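Local coordinates for protein response regulator aspartate phosphatase I (Bacillus subtilis subsp. subtilis, PDB 4I1A) that dephosphorylates the sporulation phosphotransferase Spo0F, inhibiting its activity, and activates gene expression, excision and transfer of the mobile element ICEBs1, at residues 171-176 and 180-185; 144-149 and 166-171; 212-215 and 221-224. All coordinates share one frame; numbering follows the deposited sequence.

How the contacts relate
Each of the three contacts joins two consecutive helices of one helical array, and each is partly buried, with two buried residues beside one exposed one. Contacts 1 and 2 both use helix 159-173: contact 2 packs its body against helix 139-155, contact 1 its C-terminal end against helix 180-196. Their centres are 9 Å apart and they touch, Phe173 reaching Glu144. Helix 180-196 also touches contact 3 through Val184, whereas contacts 2 and 3 stay about 7 Å apart at their nearest atoms. Aromatic faces dominate contacts 1 and 2, meeting a glutamine methylene and an arginine; contact 3 is aliphatic, built round a serine.

Contact 1. Residues 171-176 and 180-185; sequences KIFREY and AVQTVR
Phe173 turns its ring (chi1 -87°) toward helix 180-196, where Gln182 holds CG anti to its carbonyl carbon, beside the backbone N (chi1 -70°). The bond from CA to CB of Gln182 points at the first segment and so brings CB to the ring; chi1 only sets CG, which comes 3.7 Å from Phe173 CZ. The Gln182 chain bends at chi2, and its outer part leads away from the contact. CB of Gln182 stands almost on the ring normal, 3.4 Å from the centroid of the Phe173 ring and only 6° off the normal, a CH-pi contact over the face.

Thr183 meets the base of the same residue: its OG1 lies 3.4 Å from Phe173 CB. Although Thr183 OG1 is also 3.2 Å from Phe173 O, the angle is too poor for a hydrogen bond; the hydroxyl is instead weakly bonded to Tyr179 O, one turn back. The Arg174 side chain adds only a light contact, CG to Thr183 CG2 at 4.5 Å.

Ala143 of helix 139-155 also touches Phe173, and Ile213 of helix 200-215 touches Thr183, so the contact lies between further helices. Such packing of a phenylalanine near the C-terminal end of one helix on the first turns of the next belongs to tetratricopeptide stacking, here in the last part of predicted TPR 2, just before TPR 3.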
ATOM      1  N   LYS A 171      20.897   2.930   3.976  1.00 86.87           N
ATOM      2  CA  LYS A 171      22.259   2.495   4.318  1.00 96.63           C
ATOM      3  C   LYS A 171      22.936   3.384   5.367  1.00100.10           C
ATOM      4  O   LYS A 171      23.910   2.982   6.004  1.00101.31           O
ATOM      5  CB  LYS A 171      23.139   2.412   3.068  1.00106.48           C
ATOM      6  CG  LYS A 171      23.392   0.999   2.560  1.00110.78           C
ATOM      7  CD  LYS A 171      24.466   1.010   1.476  1.00112.30           C
ATOM      8  CE  LYS A 171      25.733   1.711   1.958  1.00114.17           C
ATOM      9  NZ  LYS A 171      26.785   1.818   0.908  1.00112.47           N
ATOM     10  N   ILE A 172      22.410   4.593   5.541  1.00 97.60           N
ATOM     11  CA  ILE A 172      22.913   5.515   6.547  1.00 96.13           C
ATOM     12  C   ILE A 172      22.112   5.396   7.846  1.00 96.85           C
ATOM     13  O   ILE A 172      22.691   5.282   8.926  1.00105.78           O
ATOM     14  CB  ILE A 172      22.890   6.980   6.036  1.00 78.31           C
ATOM     15  CG1 ILE A 172      23.804   7.137   4.816  1.00 79.40           C
ATOM     16  CG2 ILE A 172      23.304   7.956   7.134  1.00 77.25           C
ATOM     17  CD1 ILE A 172      23.738   8.516   4.168  1.00 80.79           C
ATOM     18  N   PHE A 173      20.783   5.416   7.736  1.00 89.74           N
ATOM     19  CA  PHE A 173      19.902   5.348   8.909  1.00 88.89           C
ATOM     20  C   PHE A 173      20.120   4.105   9.784  1.00 92.40           C
ATOM     21  O   PHE A 173      19.999   4.181  11.012  1.00 84.55           O
ATOM     22  CB  PHE A 173      18.428   5.431   8.492  1.00 79.90           C
ATOM     23  CG  PHE A 173      17.894   6.838   8.375  1.00 77.89           C
ATOM     24  CD1 PHE A 173      18.117   7.769   9.379  1.00 79.69           C
ATOM     25  CD2 PHE A 173      17.156   7.229   7.254  1.00 74.66           C
ATOM     26  CE1 PHE A 173      17.620   9.069   9.270  1.00 86.94           C
ATOM     27  CE2 PHE A 173      16.651   8.530   7.137  1.00 68.59           C
ATOM     28  CZ  PHE A 173      16.880   9.447   8.144  1.00 83.04           C
ATOM     29  N   ARG A 174      20.436   2.974   9.150  1.00 98.14           N
ATOM     30  CA  ARG A 174      20.665   1.708   9.855  1.00104.20           C
ATOM     31  C   ARG A 174      21.651   1.831  11.016  1.00107.32           C
ATOM     32  O   ARG A 174      21.417   1.282  12.095  1.00108.39           O
ATOM     33  CB  ARG A 174      21.175   0.629   8.893  1.00105.55           C
ATOM     34  CG  ARG A 174      20.220   0.263   7.790  1.00103.77           C
ATOM     35  CD  ARG A 174      20.286  -1.216   7.454  1.00109.98           C
ATOM     36  NE  ARG A 174      21.646  -1.661   7.172  1.00115.26           N
ATOM     37  CZ  ARG A 174      22.153  -1.802   5.951  1.00123.21           C
ATOM     38  NH1 ARG A 174      21.410  -1.533   4.883  1.00121.25           N
ATOM     39  NH2 ARG A 174      23.405  -2.215   5.797  1.00130.37           N
ATOM     40  N   GLU A 175      22.749   2.545  10.779  1.00106.68           N
ATOM     41  CA  GLU A 175      23.811   2.706  11.770  1.00111.30           C
ATOM     42  C   GLU A 175      23.330   3.409  13.035  1.00120.65           C
ATOM     43  O   GLU A 175      23.263   2.801  14.103  1.00128.95           O
ATOM     44  CB  GLU A 175      24.980   3.482  11.164  1.00106.03           C
ATOM     45  CG  GLU A 175      25.531   2.870   9.887  1.00107.99           C
ATOM     46  CD  GLU A 175      26.033   1.449  10.080  1.00115.08           C
ATOM     47  OE1 GLU A 175      27.176   1.282  10.568  1.00124.55           O
ATOM     48  OE2 GLU A 175      25.285   0.503   9.743  1.00107.98           O
ATOM     49  N   TYR A 176      23.012   4.694  12.900  1.00127.57           N
ATOM     50  CA  TYR A 176      22.486   5.500  13.997  1.00124.77           C
ATOM     51  C   TYR A 176      21.288   4.827  14.671  1.00123.00           C
ATOM     52  O   TYR A 176      20.149   4.982  14.242  1.00121.31           O
ATOM     53  CB  TYR A 176      22.096   6.888  13.483  1.00123.18           C
ATOM     54  CG  TYR A 176      23.261   7.731  12.995  1.00131.59           C
ATOM     55  CD1 TYR A 176      23.781   7.569  11.713  1.00131.31           C
ATOM     56  CD2 TYR A 176      23.830   8.704  13.814  1.00136.21           C
ATOM     57  CE1 TYR A 176      24.845   8.348  11.266  1.00137.08           C
ATOM     58  CE2 TYR A 176      24.889   9.486  13.376  1.00140.46           C
ATOM     59  CZ  TYR A 176      25.394   9.303  12.104  1.00141.24           C
ATOM     60  OH  TYR A 176      26.447  10.082  11.672  1.00143.79           O
ATOM     61  N   ALA A 180      15.673   4.257  14.493  1.00 82.54           N
ATOM     62  CA  ALA A 180      14.862   3.092  14.127  1.00 82.86           C
ATOM     63  C   ALA A 180      13.647   3.434  13.246  1.00 79.57           C
ATOM     64  O   ALA A 180      13.448   2.827  12.197  1.00 76.24           O
ATOM     65  CB  ALA A 180      14.417   2.337  15.385  1.00 75.15           C
ATOM     66  N   VAL A 181      12.857   4.415  13.677  1.00 79.16           N
ATOM     67  CA  VAL A 181      11.690   4.879  12.932  1.00 72.70           C
ATOM     68  C   VAL A 181      12.022   5.235  11.483  1.00 73.59           C
ATOM     69  O   VAL A 181      11.331   4.800  10.552  1.00 68.73           O
ATOM     70  CB  VAL A 181      11.034   6.099  13.621  1.00 66.30           C
ATOM     71  CG1 VAL A 181       9.927   6.682  12.750  1.00 66.43           C
ATOM     72  CG2 VAL A 181      10.490   5.705  14.987  1.00 75.49           C
ATOM     73  N   GLN A 182      13.074   6.026  11.290  1.00 70.92           N
ATOM     74  CA  GLN A 182      13.476   6.430   9.944  1.00 72.49           C
ATOM     75  C   GLN A 182      13.927   5.221   9.131  1.00 74.12           C
ATOM     76  O   GLN A 182      13.648   5.120   7.932  1.00 77.35           O
ATOM     77  CB  GLN A 182      14.580   7.494   9.988  1.00 79.50           C
ATOM     78  CG  GLN A 182      14.123   8.855  10.494  1.00 80.98           C
ATOM     79  CD  GLN A 182      14.046   8.918  12.009  1.00 90.39           C
ATOM     80  OE1 GLN A 182      14.543   8.033  12.709  1.00 80.57           O
ATOM     81  NE2 GLN A 182      13.422   9.972  12.523  1.00100.36           N
ATOM     82  N   THR A 183      14.617   4.304   9.801  1.00 78.36           N
ATOM     83  CA  THR A 183      15.080   3.067   9.179  1.00 76.11           C
ATOM     84  C   THR A 183      13.916   2.227   8.671  1.00 74.33           C
ATOM     85  O   THR A 183      13.902   1.818   7.506  1.00 75.20           O
ATOM     86  CB  THR A 183      15.931   2.239  10.153  1.00 75.93           C
ATOM     87  OG1 THR A 183      17.194   2.885  10.329  1.00 82.50           O
ATOM     88  CG2 THR A 183      16.161   0.840   9.612  1.00 76.14           C
ATOM     89  N   VAL A 184      12.937   1.991   9.542  1.00 71.30           N
ATOM     90  CA  VAL A 184      11.741   1.241   9.172  1.00 67.02           C
ATOM     91  C   VAL A 184      11.016   1.881   7.991  1.00 64.28           C
ATOM     92  O   VAL A 184      10.635   1.194   7.040  1.00 71.49           O
ATOM     93  CB  VAL A 184      10.762   1.121  10.352  1.00 65.86           C
ATOM     94  CG1 VAL A 184       9.421   0.569   9.875  1.00 61.03           C
ATOM     95  CG2 VAL A 184      11.347   0.243  11.439  1.00 66.67           C
ATOM     96  N   ARG A 185      10.839   3.198   8.049  1.00 64.97           N
ATOM     97  CA  ARG A 185      10.142   3.916   6.985  1.00 62.90           C
ATOM     98  C   ARG A 185      10.864   3.816   5.641  1.00 65.00           C
ATOM     99  O   ARG A 185      10.212   3.612   4.607  1.00 60.91           O
ATOM    100  CB  ARG A 185       9.914   5.377   7.373  1.00 65.25           C
ATOM    101  CG  ARG A 185       8.941   5.557   8.530  1.00 70.75           C
ATOM    102  CD  ARG A 185       8.753   7.029   8.855  1.00 84.94           C
ATOM    103  NE  ARG A 185       7.839   7.226   9.976  1.00102.46           N
ATOM    104  CZ  ARG A 185       7.707   8.369  10.642  1.00108.10           C
ATOM    105  NH1 ARG A 185       8.441   9.420  10.304  1.00107.85           N
ATOM    106  NH2 ARG A 185       6.847   8.456  11.650  1.00106.88           N
TER

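Contact 2. Residues 144-149 and 166-171; sequences EFFFKV and ANRALK
Phe146 and Ala169 mark the closest backbone approach of two roughly antiparallel helical segments, with CA of Phe146 5.4 Å from CA of Ala169. The axes of 144-149 and 166-171 come within 7.9 Å, and their N-to-C directions make an angle of 151°. The small side chain of Ala169 suits so close an approach: its CB points at the other helix and rests 3.8 Å from Phe146 CB. The same methyl also lies 3.9 Å from Phe147 N, so it sits against backbone as well as side chain. Phe147 adds a lighter contact, CB to Ala169 CB at 4.4 Å, while its ring turns off toward helix 180-196.

Arg168 supplies the outer part of the contact. Its chain bends at chi3 (53°) and brings NE over one face of the Phe146 ring, near the rim, with NE 3.5 Å from Phe146 CE2. The guanidinium does not lie flat on the ring: the two planes stand 84° apart, so an edge of the charged group, carrying NE and NH2, meets the aromatic face. NH2 of Arg168 is 3.8 Å from Phe146 CZ. Arg168 CB lies near Phe146 CD2, so both the root and the charged end of the arginine lie against the CD2-CE2-CZ side of the ring.

Replacing Phe146 by an alanine would probably leave the Arg168 guanidinium without the ring face it stands on and open a gap beside Leu133, which also touches the phenylalanine.

A small alanine at the closest point of an antiparallel pair fits the helical hairpins of tetratricopeptide arrays. Helix 180-196 lies against the pair, its Cys186 touching both Phe147 and Ala169, while helix 119-129 packs on 144-149 through Tyr126, which meets Phe145, Lys148 and Val149.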
ATOM      1  N   GLU A 144      17.917  12.449   5.782  1.00 76.44           N
ATOM      2  CA  GLU A 144      16.601  13.073   5.821  1.00 76.97           C
ATOM      3  C   GLU A 144      16.215  13.587   4.435  1.00 77.02           C
ATOM      4  O   GLU A 144      15.075  13.428   4.005  1.00 79.79           O
ATOM      5  CB  GLU A 144      16.557  14.193   6.869  1.00 88.45           C
ATOM      6  CG  GLU A 144      16.444  13.691   8.313  1.00106.61           C
ATOM      7  CD  GLU A 144      16.909  14.718   9.351  1.00122.08           C
ATOM      8  OE1 GLU A 144      17.582  15.698   8.970  1.00126.77           O
ATOM      9  OE2 GLU A 144      16.604  14.539  10.552  1.00124.49           O
ATOM     10  N   PHE A 145      17.181  14.171   3.732  1.00 75.48           N
ATOM     11  CA  PHE A 145      16.964  14.679   2.381  1.00 68.30           C
ATOM     12  C   PHE A 145      16.660  13.575   1.369  1.00 72.06           C
ATOM     13  O   PHE A 145      15.711  13.679   0.589  1.00 75.61           O
ATOM     14  CB  PHE A 145      18.183  15.480   1.907  1.00 69.43           C
ATOM     15  CG  PHE A 145      18.113  15.875   0.462  1.00 72.32           C
ATOM     16  CD1 PHE A 145      17.230  16.861   0.045  1.00 71.26           C
ATOM     17  CD2 PHE A 145      18.912  15.250  -0.486  1.00 75.72           C
ATOM     18  CE1 PHE A 145      17.144  17.225  -1.289  1.00 70.41           C
ATOM     19  CE2 PHE A 145      18.834  15.606  -1.824  1.00 73.82           C
ATOM     20  CZ  PHE A 145      17.950  16.599  -2.227  1.00 74.78           C
ATOM     21  N   PHE A 146      17.477  12.528   1.374  1.00 75.15           N
ATOM     22  CA  PHE A 146      17.268  11.389   0.484  1.00 72.37           C
ATOM     23  C   PHE A 146      15.905  10.729   0.695  1.00 66.79           C
ATOM     24  O   PHE A 146      15.241  10.327  -0.270  1.00 62.33           O
ATOM     25  CB  PHE A 146      18.384  10.353   0.654  1.00 79.61           C
ATOM     26  CG  PHE A 146      19.737  10.832   0.194  1.00 78.18           C
ATOM     27  CD1 PHE A 146      19.853  11.730  -0.859  1.00 79.26           C
ATOM     28  CD2 PHE A 146      20.892  10.387   0.820  1.00 79.83           C
ATOM     29  CE1 PHE A 146      21.103  12.181  -1.283  1.00 87.30           C
ATOM     30  CE2 PHE A 146      22.145  10.831   0.405  1.00 86.91           C
ATOM     31  CZ  PHE A 146      22.251  11.729  -0.649  1.00 86.17           C
ATOM     32  N   PHE A 147      15.491  10.616   1.953  1.00 70.71           N
ATOM     33  CA  PHE A 147      14.204  10.013   2.264  1.00 67.64           C
ATOM     34  C   PHE A 147      13.073  10.767   1.585  1.00 62.03           C
ATOM     35  O   PHE A 147      12.223  10.168   0.927  1.00 62.71           O
ATOM     36  CB  PHE A 147      13.954   9.964   3.771  1.00 76.66           C
ATOM     37  CG  PHE A 147      12.620   9.363   4.131  1.00 79.81           C
ATOM     38  CD1 PHE A 147      12.470   7.987   4.224  1.00 80.17           C
ATOM     39  CD2 PHE A 147      11.510  10.168   4.351  1.00 81.70           C
ATOM     40  CE1 PHE A 147      11.241   7.426   4.543  1.00 80.32           C
ATOM     41  CE2 PHE A 147      10.278   9.613   4.667  1.00 80.28           C
ATOM     42  CZ  PHE A 147      10.144   8.240   4.764  1.00 76.10           C
ATOM     43  N   LYS A 148      13.068  12.085   1.742  1.00 67.01           N
ATOM     44  CA  LYS A 148      12.041  12.919   1.123  1.00 68.58           C
ATOM     45  C   LYS A 148      12.014  12.762  -0.393  1.00 65.75           C
ATOM     46  O   LYS A 148      10.946  12.648  -0.987  1.00 68.44           O
ATOM     47  CB  LYS A 148      12.251  14.381   1.504  1.00 70.53           C
ATOM     48  CG  LYS A 148      12.113  14.621   2.990  1.00 74.70           C
ATOM     49  CD  LYS A 148      10.715  14.246   3.482  1.00 77.30           C
ATOM     50  CE  LYS A 148      10.662  14.198   5.014  1.00 86.08           C
ATOM     51  NZ  LYS A 148       9.265  14.250   5.545  1.00 89.29           N
ATOM     52  N   VAL A 149      13.193  12.753  -1.010  1.00 72.58           N
ATOM     53  CA  VAL A 149      13.293  12.594  -2.457  1.00 74.31           C
ATOM     54  C   VAL A 149      12.735  11.243  -2.913  1.00 73.91           C
ATOM     55  O   VAL A 149      12.001  11.175  -3.901  1.00 73.26           O
ATOM     56  CB  VAL A 149      14.748  12.777  -2.967  1.00 66.65           C
ATOM     57  CG1 VAL A 149      14.840  12.458  -4.448  1.00 62.67           C
ATOM     58  CG2 VAL A 149      15.227  14.198  -2.711  1.00 63.28           C
ATOM     59  N   ALA A 166      15.935   5.811  -1.661  1.00 65.70           N
ATOM     60  CA  ALA A 166      15.529   5.160  -0.419  1.00 69.86           C
ATOM     61  C   ALA A 166      16.697   4.383   0.166  1.00 73.68           C
ATOM     62  O   ALA A 166      17.026   4.524   1.349  1.00 75.48           O
ATOM     63  CB  ALA A 166      14.349   4.235  -0.663  1.00 67.98           C
ATOM     64  N   ASN A 167      17.329   3.566  -0.670  1.00 69.60           N
ATOM     65  CA  ASN A 167      18.489   2.794  -0.229  1.00 79.88           C
ATOM     66  C   ASN A 167      19.630   3.647   0.322  1.00 80.54           C
ATOM     67  O   ASN A 167      20.255   3.276   1.325  1.00 83.26           O
ATOM     68  CB  ASN A 167      18.989   1.863  -1.341  1.00 82.78           C
ATOM     69  CG  ASN A 167      18.136   0.613  -1.475  1.00 81.81           C
ATOM     70  OD1 ASN A 167      17.783  -0.021  -0.476  1.00 86.95           O
ATOM     71  ND2 ASN A 167      17.792   0.259  -2.706  1.00 75.55           N
ATOM     72  N   ARG A 168      19.898   4.781  -0.324  1.00 83.56           N
ATOM     73  CA  ARG A 168      20.972   5.675   0.122  1.00 77.58           C
ATOM     74  C   ARG A 168      20.675   6.208   1.517  1.00 75.75           C
ATOM     75  O   ARG A 168      21.567   6.294   2.354  1.00 81.16           O
ATOM     76  CB  ARG A 168      21.176   6.845  -0.849  1.00 75.43           C
ATOM     77  CG  ARG A 168      21.800   6.474  -2.188  1.00 81.04           C
ATOM     78  CD  ARG A 168      22.253   7.726  -2.926  1.00 96.33           C
ATOM     79  NE  ARG A 168      23.120   8.561  -2.091  1.00110.06           N
ATOM     80  CZ  ARG A 168      24.452   8.550  -2.127  1.00119.31           C
ATOM     81  NH1 ARG A 168      25.094   7.750  -2.971  1.00123.45           N
ATOM     82  NH2 ARG A 168      25.148   9.346  -1.322  1.00118.95           N
ATOM     83  N   ALA A 169      19.416   6.568   1.759  1.00 72.46           N
ATOM     84  CA  ALA A 169      18.977   6.988   3.088  1.00 78.57           C
ATOM     85  C   ALA A 169      19.027   5.825   4.071  1.00 84.46           C
ATOM     86  O   ALA A 169      19.478   5.979   5.205  1.00 94.25           O
ATOM     87  CB  ALA A 169      17.572   7.562   3.033  1.00 76.62           C
ATOM     88  N   LEU A 170      18.549   4.666   3.625  1.00 79.43           N
ATOM     89  CA  LEU A 170      18.549   3.454   4.436  1.00 73.40           C
ATOM     90  C   LEU A 170      19.946   3.047   4.906  1.00 81.83           C
ATOM     91  O   LEU A 170      20.160   2.854   6.102  1.00 82.87           O
ATOM     92  CB  LEU A 170      17.895   2.296   3.674  1.00 74.02           C
ATOM     93  CG  LEU A 170      17.955   0.918   4.351  1.00 78.20           C
ATOM     94  CD1 LEU A 170      17.427   0.980   5.792  1.00 76.48           C
ATOM     95  CD2 LEU A 170      17.182  -0.128   3.537  1.00 69.93           C
ATOM     96  N   LYS A 171      20.897   2.930   3.976  1.00 86.87           N
ATOM     97  CA  LYS A 171      22.259   2.495   4.318  1.00 96.63           C
ATOM     98  C   LYS A 171      22.936   3.384   5.367  1.00100.10           C
ATOM     99  O   LYS A 171      23.910   2.982   6.004  1.00101.31           O
ATOM    100  CB  LYS A 171      23.139   2.412   3.068  1.00106.48           C
ATOM    101  CG  LYS A 171      23.392   0.999   2.560  1.00110.78           C
ATOM    102  CD  LYS A 171      24.466   1.010   1.476  1.00112.30           C
ATOM    103  CE  LYS A 171      25.733   1.711   1.958  1.00114.17           C
ATOM    104  NZ  LYS A 171      26.785   1.818   0.908  1.00112.47           N
TER

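Contact 3. Residues 212-215 and 221-224; sequences EISK and HLIA
Two consecutive helices of the tetratricopeptide region meet where one ends and the next begins, and Ser214 and Ile223 face each other across that turn. Segment 212-215 closes helix 200-215, and 221-224 belongs to the first turns of helix 220-236. The nearest backbones are those of Ser214 and Ile223, whose CA atoms are 5.2 Å apart.

Ile223 does most of the touching. With CG1 anti to its carbonyl carbon, beside the backbone N (chi1 -75°), the longer branch is sent toward the other helix. CG1 of Ile223 lies 3.4 Å from Ser214 O and 3.6 Å from Ser214 CB, so this methylene meets both the backbone and the side chain of the serine. CD1 of Ile223 stays by Ser214 O, at 3.5 Å, and reaches on to Lys215 CA. It also approaches Lys215 CG at 4.3 Å, the lysine contributing only the inner part of its chain before its amine leads away.

Ser214 points its CB at the second helix. Its OG lies 3.3 Å from Leu222 CB, a contact of hydroxyl with methylene, while its polar need is met within its own helix by a hydrogen bond with Ser210 O. The small serine thus fits between the side chains of Leu222 and Ile223 with its oxygen satisfied.

Val184 of helix 180-196 touches Ser214, and Ile253 of helix 240-257 touches Ile223, so helices before and after this pair border the contact. A small residue on one helix meeting a branched aliphatic on the next across a short connection suits the close stacking of successive helices in a tetratricopeptide array, here between the end of predicted TPR 3 and the start of predicted TPR 4.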
ATOM      1  N   GLU A 212      11.301  -6.913  12.762  1.00 82.37           N
ATOM      2  CA  GLU A 212      12.319  -7.177  13.763  1.00 86.25           C
ATOM      3  C   GLU A 212      12.712  -5.879  14.466  1.00 87.46           C
ATOM      4  O   GLU A 212      12.744  -5.818  15.691  1.00 88.53           O
ATOM      5  CB  GLU A 212      13.545  -7.843  13.135  1.00 97.52           C
ATOM      6  CG  GLU A 212      13.291  -9.229  12.540  1.00111.33           C
ATOM      7  CD  GLU A 212      14.534  -9.826  11.876  1.00127.14           C
ATOM      8  OE1 GLU A 212      15.602  -9.888  12.532  1.00131.83           O
ATOM      9  OE2 GLU A 212      14.442 -10.228  10.691  1.00126.18           O
ATOM     10  N   ILE A 213      12.984  -4.839  13.683  1.00 84.87           N
ATOM     11  CA  ILE A 213      13.400  -3.547  14.229  1.00 82.90           C
ATOM     12  C   ILE A 213      12.272  -2.895  15.021  1.00 83.40           C
ATOM     13  O   ILE A 213      12.502  -2.309  16.079  1.00 80.00           O
ATOM     14  CB  ILE A 213      13.888  -2.593  13.114  1.00 83.19           C
ATOM     15  CG1 ILE A 213      15.219  -3.088  12.533  1.00 78.63           C
ATOM     16  CG2 ILE A 213      14.041  -1.169  13.641  1.00 85.17           C
ATOM     17  CD1 ILE A 213      15.651  -2.352  11.272  1.00 75.56           C
ATOM     18  N   SER A 214      11.047  -3.015  14.521  1.00 85.07           N
ATOM     19  CA  SER A 214       9.892  -2.461  15.219  1.00 84.98           C
ATOM     20  C   SER A 214       9.686  -3.150  16.561  1.00 90.63           C
ATOM     21  O   SER A 214       9.140  -2.561  17.497  1.00 90.60           O
ATOM     22  CB  SER A 214       8.633  -2.599  14.364  1.00 78.25           C
ATOM     23  OG  SER A 214       8.781  -1.909  13.134  1.00 80.53           O
ATOM     24  N   LYS A 215      10.127  -4.403  16.641  1.00 90.91           N
ATOM     25  CA  LYS A 215       9.979  -5.202  17.849  1.00 90.79           C
ATOM     26  C   LYS A 215      11.021  -4.829  18.889  1.00 90.58           C
ATOM     27  O   LYS A 215      10.679  -4.538  20.035  1.00 85.75           O
ATOM     28  CB  LYS A 215      10.093  -6.697  17.533  1.00 90.61           C
ATOM     29  CG  LYS A 215       8.814  -7.341  17.043  1.00 88.50           C
ATOM     30  CD  LYS A 215       8.999  -8.835  16.869  1.00 92.74           C
ATOM     31  CE  LYS A 215       7.736  -9.488  16.338  1.00 95.90           C
ATOM     32  NZ  LYS A 215       7.885 -10.966  16.208  1.00101.71           N
ATOM     33  N   HIS A 221       2.971   0.954  16.636  1.00 82.57           N
ATOM     34  CA  HIS A 221       2.316   1.173  15.356  1.00 77.36           C
ATOM     35  C   HIS A 221       3.125   0.610  14.187  1.00 77.62           C
ATOM     36  O   HIS A 221       2.555   0.112  13.211  1.00 71.90           O
ATOM     37  CB  HIS A 221       2.016   2.654  15.126  1.00 78.94           C
ATOM     38  CG  HIS A 221       1.073   2.892  13.994  1.00 83.82           C
ATOM     39  ND1 HIS A 221       1.434   3.573  12.846  1.00 87.20           N
ATOM     40  CD2 HIS A 221      -0.214   2.514  13.810  1.00 78.10           C
ATOM     41  CE1 HIS A 221       0.409   3.614  12.022  1.00 81.53           C
ATOM     42  NE2 HIS A 221      -0.607   2.979  12.579  1.00 78.04           N
ATOM     43  N   LEU A 222       4.450   0.693  14.288  1.00 78.77           N
ATOM     44  CA  LEU A 222       5.324   0.128  13.268  1.00 71.12           C
ATOM     45  C   LEU A 222       5.287  -1.399  13.274  1.00 72.40           C
ATOM     46  O   LEU A 222       5.502  -2.034  12.240  1.00 67.75           O
ATOM     47  CB  LEU A 222       6.746   0.640  13.444  1.00 73.02           C
ATOM     48  CG  LEU A 222       6.901   2.112  13.065  1.00 74.87           C
ATOM     49  CD1 LEU A 222       8.360   2.523  13.056  1.00 79.88           C
ATOM     50  CD2 LEU A 222       6.251   2.376  11.716  1.00 73.56           C
ATOM     51  N   ILE A 223       5.005  -1.985  14.436  1.00 74.44           N
ATOM     52  CA  ILE A 223       4.854  -3.432  14.545  1.00 72.76           C
ATOM     53  C   ILE A 223       3.605  -3.878  13.785  1.00 70.25           C
ATOM     54  O   ILE A 223       3.639  -4.832  12.998  1.00 74.40           O
ATOM     55  CB  ILE A 223       4.759  -3.881  16.022  1.00 81.87           C
ATOM     56  CG1 ILE A 223       6.136  -3.826  16.685  1.00 83.46           C
ATOM     57  CG2 ILE A 223       4.178  -5.286  16.137  1.00 81.11           C
ATOM     58  CD1 ILE A 223       6.127  -4.155  18.201  1.00 82.27           C
ATOM     59  N   ALA A 224       2.504  -3.170  14.005  1.00 63.46           N
ATOM     60  CA  ALA A 224       1.265  -3.471  13.292  1.00 61.66           C
ATOM     61  C   ALA A 224       1.395  -3.182  11.806  1.00 59.14           C
ATOM     62  O   ALA A 224       0.848  -3.905  10.976  1.00 61.03           O
ATOM     63  CB  ALA A 224       0.110  -2.690  13.877  1.00 63.11           C
TER